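Local coordinates for enoyl-CoA hydratase/isomerase family protein (Ruegeria pomeroyi, PDB 3L3S) that probably works as a hydro-lyase on acyl-coenzyme A thioesters, as a trimer-forming member of the crotonase (enoyl-CoA hydratase/isomerase) superfamily, at residues V155-A163 with D177-I185; C93-C103 with L120-L128. All coordinates share one frame; numbering follows the deposited sequence.

Interaction 2 is a core contact, its centre about 5 Å from that of the chain, and packs helix 84-101 lengthwise on helix 118-124. Interaction 1 lies farther out, about 14 Å from the chain centre, and is partly buried; there a turn and the start of helix 161-170 meet the end of helix 176-182. No element is shared, yet the two touch: Val-155 packs on Leu-120 and Ala-124, and Leu-184 on Met-123. Both are mainly apolar, but interaction 1 combines aliphatic packing, a tryptophan ring met obliquely and a helix end at a glycine, while interaction 2 adds a methionine, present as selenomethionine, and a glutamine amide. Both also reach the two neighbouring subunits.

Interaction 1. Residues V155-A163 with D177-I185; sequences VSRVIGRRA and DWALAAGLI
CG2 of Ile-159 rests on the end of helix 176-182, 3.3 Å from O of Ala-182, and also reaches CB of Ala-182 (3.8 Å) and CB of Leu-184 (3.9 Å). Val-158 sends CG2 to CD1 of Leu-184, 4.0 Å away, the two chains meeting at a slant. Trp-178 supplies the aromatic part: with CG anti to the backbone N (chi1 -177°), its six-membered ring extends toward helix 161-170, and CH2 meets CB of Ala-163 at 3.8 Å and CD1 of Ile-159 at 4.2 Å. Within its own helix, CB of Ala-182 lies over one face, offset toward the rim. With an alanine replacing the tryptophan, Ala-163 and the end of Ile-159 would probably lose their packing partner, leaving a gap between the helices. Helix 176-182 ends in a Schellman motif, bonded from Leu-184 N to Ala-179 O and weakly from Gly-183 N to Leu-180 O. Its C-prime residue, Gly-183, has a phi of 94°; a side chain there would press against Val-158 O, already 2.9 Å from Gly-183 O, another acceptor. Met-167 of helix 161-170 also packs on Ile-159 and Trp-178, while Leu-184 reaches helix 118-124 and Phe-137 of strand 137-138.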
ATOM      1  N   VAL B 155       8.190  -5.916   7.799  1.00 14.90           N
ATOM      2  CA  VAL B 155       8.495  -4.619   7.170  1.00 15.84           C
ATOM      3  C   VAL B 155       7.671  -4.404   5.882  1.00 16.31           C
ATOM      4  O   VAL B 155       7.140  -3.313   5.666  1.00 15.26           O
ATOM      5  CB  VAL B 155      10.032  -4.441   6.885  1.00 14.18           C
ATOM      6  CG1 VAL B 155      10.323  -3.090   6.247  1.00 13.33           C
ATOM      7  CG2 VAL B 155      10.827  -4.534   8.174  1.00 16.12           C
ATOM      8  N   SER B 156       7.519  -5.464   5.078  1.00 17.72           N
ATOM      9  CA  SER B 156       6.745  -5.415   3.831  1.00 17.23           C
ATOM     10  C   SER B 156       5.262  -5.126   4.033  1.00 16.94           C
ATOM     11  O   SER B 156       4.555  -4.808   3.082  1.00 15.61           O
ATOM     12  CB  SER B 156       6.895  -6.707   3.043  1.00 16.44           C
ATOM     13  OG  SER B 156       6.399  -7.806   3.793  1.00 21.78           O
ATOM     14  N   ARG B 157       4.800  -5.255   5.277  1.00 17.39           N
ATOM     15  CA  ARG B 157       3.412  -4.983   5.597  1.00 18.24           C
ATOM     16  C   ARG B 157       3.170  -3.534   5.982  1.00 19.43           C
ATOM     17  O   ARG B 157       2.026  -3.075   5.942  1.00 22.12           O
ATOM     18  CB  ARG B 157       2.900  -5.937   6.681  1.00 18.06           C
ATOM     19  CG  ARG B 157       2.123  -7.153   6.131  1.00 18.52           C
ATOM     20  CD  ARG B 157       2.980  -8.028   5.228  1.00 18.20           C
ATOM     21  NE  ARG B 157       2.312  -9.264   4.835  1.00 22.92           N
ATOM     22  CZ  ARG B 157       2.861 -10.228   4.091  1.00 22.28           C
ATOM     23  NH1 ARG B 157       4.108 -10.121   3.635  1.00 20.04           N
ATOM     24  NH2 ARG B 157       2.155 -11.314   3.809  1.00 19.76           N
ATOM     25  N   VAL B 158       4.243  -2.803   6.296  1.00 18.75           N
ATOM     26  CA  VAL B 158       4.122  -1.404   6.708  1.00 18.37           C
ATOM     27  C   VAL B 158       4.669  -0.333   5.746  1.00 19.84           C
ATOM     28  O   VAL B 158       4.499   0.860   5.996  1.00 21.98           O
ATOM     29  CB  VAL B 158       4.639  -1.171   8.173  1.00 20.71           C
ATOM     30  CG1 VAL B 158       3.856  -2.054   9.177  1.00 20.68           C
ATOM     31  CG2 VAL B 158       6.150  -1.398   8.289  1.00 16.20           C
ATOM     32  N   ILE B 159       5.394  -0.742   4.706  1.00 19.79           N
ATOM     33  CA  ILE B 159       5.912   0.204   3.699  1.00 20.78           C
ATOM     34  C   ILE B 159       5.664  -0.370   2.304  1.00 21.91           C
ATOM     35  O   ILE B 159       5.428  -1.567   2.167  1.00 24.17           O
ATOM     36  CB  ILE B 159       7.438   0.596   3.886  1.00 21.67           C
ATOM     37  CG1 ILE B 159       8.368  -0.616   3.811  1.00 22.40           C
ATOM     38  CG2 ILE B 159       7.651   1.323   5.189  1.00 19.68           C
ATOM     39  CD1 ILE B 159       9.847  -0.268   3.921  1.00 24.15           C
ATOM     40  N   GLY B 160       5.754   0.479   1.278  1.00 25.46           N
ATOM     41  CA  GLY B 160       5.516   0.070  -0.106  1.00 25.04           C
ATOM     42  C   GLY B 160       6.501  -0.939  -0.672  1.00 26.43           C
ATOM     43  O   GLY B 160       7.597  -1.094  -0.129  1.00 26.24           O
ATOM     44  N   ARG B 161       6.125  -1.599  -1.771  1.00 25.54           N
ATOM     45  CA  ARG B 161       6.964  -2.615  -2.414  1.00 25.93           C
ATOM     46  C   ARG B 161       8.343  -2.118  -2.886  1.00 24.53           C
ATOM     47  O   ARG B 161       9.300  -2.878  -2.876  1.00 22.66           O
ATOM     48  CB  ARG B 161       6.208  -3.298  -3.563  1.00 27.93           C
ATOM     49  CG  ARG B 161       6.852  -4.591  -4.068  1.00 30.90           C
ATOM     50  CD  ARG B 161       6.167  -5.130  -5.309  1.00 36.22           C
ATOM     51  NE  ARG B 161       4.942  -5.874  -5.015  1.00 36.25           N
ATOM     52  CZ  ARG B 161       4.819  -7.197  -5.121  1.00 37.96           C
ATOM     53  NH1 ARG B 161       5.846  -7.953  -5.512  1.00 37.52           N
ATOM     54  NH2 ARG B 161       3.655  -7.767  -4.848  1.00 38.30           N
ATOM     55  N   ARG B 162       8.442  -0.844  -3.261  1.00 24.26           N
ATOM     56  CA  ARG B 162       9.709  -0.269  -3.708  1.00 26.02           C
ATOM     57  C   ARG B 162      10.628   0.002  -2.530  1.00 25.65           C
ATOM     58  O   ARG B 162      11.838  -0.222  -2.606  1.00 24.80           O
ATOM     59  CB  ARG B 162       9.481   1.043  -4.440  1.00 27.31           C
ATOM     60  CG  ARG B 162       8.778   0.903  -5.758  1.00 29.62           C
ATOM     61  CD  ARG B 162       9.698   0.509  -6.840  1.00 30.11           C
ATOM     62  NE  ARG B 162       9.172   0.851  -8.150  1.00 29.78           N
ATOM     63  CZ  ARG B 162       9.400   0.134  -9.241  1.00 30.09           C
ATOM     64  NH1 ARG B 162      10.122  -0.973  -9.165  1.00 28.46           N
ATOM     65  NH2 ARG B 162       8.995   0.576 -10.420  1.00 30.14           N
ATOM     66  N   ALA B 163      10.021   0.456  -1.437  1.00 24.26           N
ATOM     67  CA  ALA B 163      10.730   0.791  -0.217  1.00 22.19           C
ATOM     68  C   ALA B 163      11.413  -0.406   0.439  1.00 23.60           C
ATOM     69  O   ALA B 163      12.614  -0.346   0.691  1.00 22.79           O
ATOM     70  CB  ALA B 163       9.799   1.485   0.734  1.00 21.29           C
ATOM     71  N   ASP B 177      13.183  10.729   8.756  1.00 27.37           N
ATOM     72  CA  ASP B 177      12.377  11.431   7.763  1.00 26.49           C
ATOM     73  C   ASP B 177      11.878  10.537   6.639  1.00 26.15           C
ATOM     74  O   ASP B 177      10.708  10.626   6.261  1.00 26.44           O
ATOM     75  CB  ASP B 177      13.122  12.643   7.208  1.00 23.73           C
ATOM     76  CG  ASP B 177      13.183  13.790   8.201  1.00 28.08           C
ATOM     77  OD1 ASP B 177      14.280  14.360   8.387  1.00 30.78           O
ATOM     78  OD2 ASP B 177      12.140  14.133   8.795  1.00 27.96           O
ATOM     79  N   TRP B 178      12.740   9.622   6.185  1.00 25.46           N
ATOM     80  CA  TRP B 178      12.421   8.676   5.113  1.00 25.48           C
ATOM     81  C   TRP B 178      11.393   7.694   5.655  1.00 24.60           C
ATOM     82  O   TRP B 178      10.473   7.309   4.948  1.00 22.12           O
ATOM     83  CB  TRP B 178      13.690   7.924   4.663  1.00 27.37           C
ATOM     84  CG  TRP B 178      13.522   6.959   3.500  1.00 31.38           C
ATOM     85  CD1 TRP B 178      13.691   7.242   2.171  1.00 33.35           C
ATOM     86  CD2 TRP B 178      13.157   5.572   3.570  1.00 32.08           C
ATOM     87  NE1 TRP B 178      13.451   6.121   1.411  1.00 33.77           N
ATOM     88  CE2 TRP B 178      13.122   5.081   2.239  1.00 32.90           C
ATOM     89  CE3 TRP B 178      12.857   4.688   4.632  1.00 33.76           C
ATOM     90  CZ2 TRP B 178      12.794   3.736   1.935  1.00 34.52           C
ATOM     91  CZ3 TRP B 178      12.529   3.347   4.335  1.00 32.46           C
ATOM     92  CH2 TRP B 178      12.502   2.889   2.992  1.00 32.88           C
ATOM     93  N   ALA B 179      11.592   7.291   6.909  1.00 23.71           N
ATOM     94  CA  ALA B 179      10.717   6.353   7.602  1.00 24.46           C
ATOM     95  C   ALA B 179       9.317   6.895   7.827  1.00 24.75           C
ATOM     96  O   ALA B 179       8.347   6.139   7.766  1.00 25.77           O
ATOM     97  CB  ALA B 179      11.320   5.941   8.904  1.00 23.53           C
ATOM     98  N   LEU B 180       9.221   8.199   8.088  1.00 23.37           N
ATOM     99  CA  LEU B 180       7.934   8.856   8.294  1.00 24.20           C
ATOM    100  C   LEU B 180       7.161   8.886   6.970  1.00 25.40           C
ATOM    101  O   LEU B 180       5.984   8.504   6.922  1.00 25.07           O
ATOM    102  CB  LEU B 180       8.123  10.280   8.840  1.00 22.65           C
ATOM    103  CG  LEU B 180       6.849  11.100   9.120  1.00 24.15           C
ATOM    104  CD1 LEU B 180       6.036  10.431  10.217  1.00 21.73           C
ATOM    105  CD2 LEU B 180       7.178  12.543   9.480  1.00 23.58           C
ATOM    106  N   ALA B 181       7.865   9.256   5.899  1.00 22.62           N
ATOM    107  CA  ALA B 181       7.296   9.337   4.562  1.00 24.53           C
ATOM    108  C   ALA B 181       6.926   7.964   3.975  1.00 24.60           C
ATOM    109  O   ALA B 181       5.989   7.855   3.177  1.00 24.75           O
ATOM    110  CB  ALA B 181       8.263  10.080   3.631  1.00 22.51           C
ATOM    111  N   ALA B 182       7.616   6.920   4.431  1.00 23.49           N
ATOM    112  CA  ALA B 182       7.378   5.564   3.942  1.00 24.59           C
ATOM    113  C   ALA B 182       6.292   4.808   4.710  1.00 24.90           C
ATOM    114  O   ALA B 182       5.732   3.839   4.199  1.00 24.02           O
ATOM    115  CB  ALA B 182       8.681   4.769   3.948  1.00 22.35           C
ATOM    116  N   GLY B 183       6.016   5.252   5.934  1.00 24.81           N
ATOM    117  CA  GLY B 183       5.024   4.607   6.772  1.00 25.69           C
ATOM    118  C   GLY B 183       5.622   3.576   7.705  1.00 26.00           C
ATOM    119  O   GLY B 183       4.924   2.683   8.167  1.00 29.85           O
ATOM    120  N   LEU B 184       6.920   3.697   7.971  1.00 26.52           N
ATOM    121  CA  LEU B 184       7.637   2.780   8.859  1.00 25.92           C
ATOM    122  C   LEU B 184       7.369   3.183  10.308  1.00 26.08           C
ATOM    123  O   LEU B 184       7.318   2.330  11.191  1.00 26.68           O
ATOM    124  CB  LEU B 184       9.127   2.790   8.511  1.00 24.08           C
ATOM    125  CG  LEU B 184      10.162   1.783   9.018  1.00 24.36           C
ATOM    126  CD1 LEU B 184       9.694   0.325   8.831  1.00 22.65           C
ATOM    127  CD2 LEU B 184      11.463   2.026   8.268  1.00 20.70           C
ATOM    128  N   ILE B 185       7.192   4.488  10.527  1.00 25.12           N
ATOM    129  CA  ILE B 185       6.853   5.047  11.837  1.00 25.32           C
ATOM    130  C   ILE B 185       5.629   5.953  11.654  1.00 25.77           C
ATOM    131  O   ILE B 185       5.313   6.338  10.526  1.00 24.72           O
ATOM    132  CB  ILE B 185       8.035   5.827  12.500  1.00 26.19           C
ATOM    133  CG1 ILE B 185       8.643   6.837  11.519  1.00 26.00           C
ATOM    134  CG2 ILE B 185       9.061   4.840  13.061  1.00 26.28           C
ATOM    135  CD1 ILE B 185       9.672   7.782  12.090  1.00 28.27           C
TER

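Interaction 2. Residues C93-C103 with L120-L128; sequences CSALMLDLAHC and LQLMAACDL
Met-97, a selenomethionine here, and Gln-121 reach each other by contrasting chain shapes. In Met-97, CG stands opposite the carbonyl carbon (chi1 -57°), and the bend at chi2 (-63°) points SE at the neighbouring helix and lets CE run along it. Gln-121, by contrast, is stretched out with CG opposite its backbone N, and its side chain passes Met-97 at a slant. The amide thus lies against the methylenes of Met-97, with NE2 3.4 Å from CG of Met-97.

Farther along, Met-97 runs at about a right angle to Leu-122: its SE rests 3.8 Å from CA of Leu-122, and its CE 3.9 Å from CD1 of Leu-122. One turn on, Leu-100 uses a single branch, CD2, for two neighbours, lying 4.0 Å from CD1 of Leu-122 and likewise 4.0 Å from CB of Ala-125. The small residues let the backbones close in. CA of Ala-101 and CA of Ala-125 are 4.9 Å apart, and a CA-H...O contact of 3.4 Å joins CA of Ala-101 to O of Ala-125.

The axes of helices 93-101 and 120-124 run nearly in the same direction, 24° apart. Thr-107 packs on Leu-100 and Cys-126, which places the two helices side by side over strand 107-111 of the main sheet, consistent with the crotonase fold; Pro-151 and Ala-154 of helix 150-155 lie on Gln-121.

The contact is mainly van der Waals packing of apolar groups, with a buried amide at one end. Its NE2 is satisfied by a hydrogen bond to Tyr-232 OH of the second subunit, and that tyrosine also packs on Met-97, which is consistent with this end of the helix pair being formed together with the subunit interface.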
ATOM      1  N   CYS B  93      11.230 -17.000  16.887  1.00 23.88           N
ATOM      2  CA  CYS B  93      11.216 -15.570  16.590  1.00 28.42           C
ATOM      3  C   CYS B  93       9.986 -15.239  15.755  1.00 28.02           C
ATOM      4  O   CYS B  93       9.320 -14.249  16.024  1.00 29.27           O
ATOM      5  CB  CYS B  93      12.475 -15.134  15.845  1.00 29.77           C
ATOM      6  SG  CYS B  93      12.462 -13.382  15.432  1.00 37.68           S
ATOM      7  N   SER B  94       9.668 -16.109  14.793  1.00 27.81           N
ATOM      8  CA  SER B  94       8.504 -15.951  13.921  1.00 28.55           C
ATOM      9  C   SER B  94       7.209 -16.112  14.701  1.00 28.78           C
ATOM     10  O   SER B  94       6.244 -15.386  14.454  1.00 29.94           O
ATOM     11  CB  SER B  94       8.539 -16.956  12.774  1.00 28.54           C
ATOM     12  OG  SER B  94       9.549 -16.627  11.838  1.00 30.27           O
ATOM     13  N   ALA B  95       7.221 -17.014  15.684  1.00 28.29           N
ATOM     14  CA  ALA B  95       6.045 -17.263  16.530  1.00 29.80           C
ATOM     15  C   ALA B  95       5.725 -16.058  17.417  1.00 28.27           C
ATOM     16  O   ALA B  95       4.557 -15.778  17.684  1.00 29.98           O
ATOM     17  CB  ALA B  95       6.243 -18.520  17.380  1.00 31.01           C
ATOM     18  N   LEU B  96       6.771 -15.339  17.835  1.00 26.85           N
ATOM     19  CA  LEU B  96       6.641 -14.138  18.665  1.00 24.66           C
ATOM     20  C   LEU B  96       6.080 -12.994  17.827  1.00 26.05           C
ATOM     21  O   LEU B  96       5.055 -12.392  18.184  1.00 26.47           O
ATOM     22  CB  LEU B  96       8.000 -13.737  19.255  1.00 20.64           C
ATOM     23  CG  LEU B  96       8.239 -12.305  19.765  1.00 21.88           C
ATOM     24  CD1 LEU B  96       7.519 -12.050  21.076  1.00 18.07           C
ATOM     25  CD2 LEU B  96       9.727 -12.063  19.913  1.00 19.57           C
HETATM   26  N   MSE B  97       6.708 -12.777  16.674  1.00 25.29           N
HETATM   27  CA  MSE B  97       6.335 -11.707  15.754  1.00 27.62           C
HETATM   28  C   MSE B  97       4.926 -11.833  15.200  1.00 27.46           C
HETATM   29  O   MSE B  97       4.261 -10.823  14.975  1.00 27.12           O
HETATM   30  CB  MSE B  97       7.350 -11.610  14.621  1.00 30.76           C
HETATM   31  CG  MSE B  97       8.771 -11.379  15.078  1.00 32.73           C
HETATM   32 SE   MSE B  97       8.999  -9.714  15.997  1.00 41.54          SE
HETATM   33  CE  MSE B  97      10.868  -9.907  16.539  1.00 39.05           C
ATOM     34  N   LEU B  98       4.460 -13.077  15.065  1.00 29.77           N
ATOM     35  CA  LEU B  98       3.115 -13.386  14.577  1.00 31.28           C
ATOM     36  C   LEU B  98       2.118 -12.976  15.657  1.00 31.33           C
ATOM     37  O   LEU B  98       1.262 -12.118  15.422  1.00 33.33           O
ATOM     38  CB  LEU B  98       2.974 -14.889  14.295  1.00 32.49           C
ATOM     39  CG  LEU B  98       2.535 -15.394  12.914  1.00 32.93           C
ATOM     40  CD1 LEU B  98       2.429 -16.923  12.940  1.00 33.06           C
ATOM     41  CD2 LEU B  98       1.211 -14.765  12.482  1.00 32.05           C
ATOM     42  N   ASP B  99       2.317 -13.532  16.855  1.00 30.49           N
ATOM     43  CA  ASP B  99       1.502 -13.271  18.052  1.00 29.69           C
ATOM     44  C   ASP B  99       1.410 -11.784  18.417  1.00 27.69           C
ATOM     45  O   ASP B  99       0.384 -11.336  18.918  1.00 26.52           O
ATOM     46  CB  ASP B  99       2.105 -14.006  19.258  1.00 32.12           C
ATOM     47  CG  ASP B  99       1.559 -15.406  19.449  1.00 35.12           C
ATOM     48  OD1 ASP B  99       0.906 -15.973  18.536  1.00 39.62           O
ATOM     49  OD2 ASP B  99       1.798 -15.949  20.545  1.00 36.57           O
ATOM     50  N   LEU B 100       2.506 -11.056  18.188  1.00 26.99           N
ATOM     51  CA  LEU B 100       2.617  -9.626  18.470  1.00 27.03           C
ATOM     52  C   LEU B 100       1.858  -8.754  17.462  1.00 27.86           C
ATOM     53  O   LEU B 100       1.255  -7.742  17.838  1.00 29.66           O
ATOM     54  CB  LEU B 100       4.100  -9.221  18.551  1.00 25.68           C
ATOM     55  CG  LEU B 100       4.460  -7.761  18.853  1.00 26.03           C
ATOM     56  CD1 LEU B 100       3.948  -7.370  20.236  1.00 24.74           C
ATOM     57  CD2 LEU B 100       5.954  -7.543  18.734  1.00 24.62           C
ATOM     58  N   ALA B 101       1.882  -9.153  16.193  1.00 28.91           N
ATOM     59  CA  ALA B 101       1.179  -8.413  15.149  1.00 30.84           C
ATOM     60  C   ALA B 101      -0.313  -8.716  15.188  1.00 31.10           C
ATOM     61  O   ALA B 101      -1.122  -7.829  14.923  1.00 32.84           O
ATOM     62  CB  ALA B 101       1.757  -8.719  13.787  1.00 32.13           C
ATOM     63  N   HIS B 102      -0.661  -9.948  15.572  1.00 31.44           N
ATOM     64  CA  HIS B 102      -2.063 -10.393  15.683  1.00 33.27           C
ATOM     65  C   HIS B 102      -2.633 -10.203  17.104  1.00 32.61           C
ATOM     66  O   HIS B 102      -3.724 -10.698  17.413  1.00 33.81           O
ATOM     67  CB  HIS B 102      -2.218 -11.869  15.273  1.00 34.48           C
ATOM     68  CG  HIS B 102      -2.175 -12.119  13.791  1.00 37.92           C
ATOM     69  ND1 HIS B 102      -2.112 -11.111  12.852  1.00 39.98           N
ATOM     70  CD2 HIS B 102      -2.177 -13.280  13.090  1.00 38.36           C
ATOM     71  CE1 HIS B 102      -2.073 -11.638  11.641  1.00 39.29           C
ATOM     72  NE2 HIS B 102      -2.110 -12.953  11.758  1.00 39.23           N
ATOM     73  N   CYS B 103      -1.902  -9.480  17.954  1.00 31.20           N
ATOM     74  CA  CYS B 103      -2.313  -9.208  19.336  1.00 30.20           C
ATOM     75  C   CYS B 103      -3.490  -8.227  19.366  1.00 29.38           C
ATOM     76  O   CYS B 103      -3.372  -7.117  18.858  1.00 28.76           O
ATOM     77  CB  CYS B 103      -1.133  -8.641  20.133  1.00 31.05           C
ATOM     78  SG  CYS B 103      -1.470  -8.220  21.864  1.00 35.61           S
ATOM     79  N   LEU B 120      14.253  -4.243  13.535  1.00 21.62           N
ATOM     80  CA  LEU B 120      13.334  -3.433  12.741  1.00 23.62           C
ATOM     81  C   LEU B 120      12.012  -4.203  12.606  1.00 21.95           C
ATOM     82  O   LEU B 120      10.954  -3.601  12.554  1.00 21.40           O
ATOM     83  CB  LEU B 120      13.924  -3.103  11.366  1.00 25.03           C
ATOM     84  CG  LEU B 120      13.140  -2.178  10.428  1.00 25.44           C
ATOM     85  CD1 LEU B 120      12.848  -0.837  11.085  1.00 25.80           C
ATOM     86  CD2 LEU B 120      13.923  -1.990   9.164  1.00 25.10           C
ATOM     87  N   GLN B 121      12.099  -5.533  12.635  1.00 21.74           N
ATOM     88  CA  GLN B 121      10.942  -6.431  12.559  1.00 22.88           C
ATOM     89  C   GLN B 121      10.038  -6.277  13.792  1.00 21.29           C
ATOM     90  O   GLN B 121       8.820  -6.189  13.649  1.00 23.85           O
ATOM     91  CB  GLN B 121      11.425  -7.883  12.440  1.00 22.41           C
ATOM     92  CG  GLN B 121      10.354  -8.965  12.487  1.00 23.58           C
ATOM     93  CD  GLN B 121      10.894 -10.360  12.239  1.00 23.69           C
ATOM     94  OE1 GLN B 121      12.098 -10.625  12.355  1.00 24.22           O
ATOM     95  NE2 GLN B 121       9.999 -11.266  11.884  1.00 25.21           N
ATOM     96  N   LEU B 122      10.655  -6.220  14.978  1.00 19.06           N
ATOM     97  CA  LEU B 122       9.967  -6.068  16.269  1.00 17.79           C
ATOM     98  C   LEU B 122       9.145  -4.797  16.274  1.00 20.59           C
ATOM     99  O   LEU B 122       7.987  -4.784  16.711  1.00 22.33           O
ATOM    100  CB  LEU B 122      10.989  -6.002  17.415  1.00 16.47           C
ATOM    101  CG  LEU B 122      10.485  -5.938  18.871  1.00 15.93           C
ATOM    102  CD1 LEU B 122       9.886  -7.278  19.287  1.00 11.99           C
ATOM    103  CD2 LEU B 122      11.633  -5.555  19.807  1.00 12.67           C
HETATM  104  N   MSE B 123       9.765  -3.746  15.744  1.00 22.04           N
HETATM  105  CA  MSE B 123       9.164  -2.431  15.628  1.00 23.97           C
HETATM  106  C   MSE B 123       8.044  -2.491  14.574  1.00 21.80           C
HETATM  107  O   MSE B 123       6.931  -2.041  14.827  1.00 21.07           O
HETATM  108  CB  MSE B 123      10.236  -1.423  15.211  1.00 28.27           C
HETATM  109  CG  MSE B 123       9.833   0.010  15.386  1.00 36.59           C
HETATM  110 SE   MSE B 123      10.531   1.153  13.977  1.00 50.62          SE
HETATM  111  CE  MSE B 123       9.457   0.346  12.575  1.00 40.08           C
ATOM    112  N   ALA B 124       8.343  -3.106  13.429  1.00 18.88           N
ATOM    113  CA  ALA B 124       7.387  -3.256  12.337  1.00 18.05           C
ATOM    114  C   ALA B 124       6.179  -4.113  12.709  1.00 19.08           C
ATOM    115  O   ALA B 124       5.096  -3.887  12.185  1.00 20.32           O
ATOM    116  CB  ALA B 124       8.067  -3.806  11.108  1.00 17.06           C
ATOM    117  N   ALA B 125       6.363  -5.041  13.655  1.00 19.24           N
ATOM    118  CA  ALA B 125       5.293  -5.927  14.134  1.00 17.48           C
ATOM    119  C   ALA B 125       4.344  -5.219  15.104  1.00 17.50           C
ATOM    120  O   ALA B 125       3.238  -5.696  15.356  1.00 19.32           O
ATOM    121  CB  ALA B 125       5.877  -7.183  14.777  1.00 21.02           C
ATOM    122  N   CYS B 126       4.774  -4.081  15.643  1.00 16.97           N
ATOM    123  CA  CYS B 126       3.929  -3.298  16.546  1.00 15.94           C
ATOM    124  C   CYS B 126       2.888  -2.526  15.722  1.00 15.64           C
ATOM    125  O   CYS B 126       3.126  -2.243  14.548  1.00 16.17           O
ATOM    126  CB  CYS B 126       4.759  -2.327  17.390  1.00 15.65           C
ATOM    127  SG  CYS B 126       5.853  -3.109  18.620  1.00 18.52           S
ATOM    128  N   ASP B 127       1.731  -2.232  16.320  1.00 16.31           N
ATOM    129  CA  ASP B 127       0.658  -1.493  15.643  1.00 18.00           C
ATOM    130  C   ASP B 127       1.110  -0.067  15.339  1.00 20.89           C
ATOM    131  O   ASP B 127       0.920   0.437  14.220  1.00 21.48           O
ATOM    132  CB  ASP B 127      -0.606  -1.452  16.502  1.00 19.52           C
ATOM    133  CG  ASP B 127      -1.224  -2.823  16.716  1.00 20.20           C
ATOM    134  OD1 ASP B 127      -1.358  -3.587  15.741  1.00 20.70           O
ATOM    135  OD2 ASP B 127      -1.583  -3.130  17.870  1.00 24.12           O
ATOM    136  N   LEU B 128       1.720   0.569  16.342  1.00 20.81           N
ATOM    137  CA  LEU B 128       2.238   1.931  16.218  1.00 22.70           C
ATOM    138  C   LEU B 128       3.753   2.031  16.515  1.00 22.44           C
ATOM    139  O   LEU B 128       4.328   1.163  17.183  1.00 22.23           O
ATOM    140  CB  LEU B 128       1.441   2.889  17.110  1.00 22.66           C
ATOM    141  CG  LEU B 128      -0.087   2.941  16.945  1.00 25.97           C
ATOM    142  CD1 LEU B 128      -0.704   3.873  17.969  1.00 24.70           C
ATOM    143  CD2 LEU B 128      -0.464   3.351  15.529  1.00 22.44           C
TER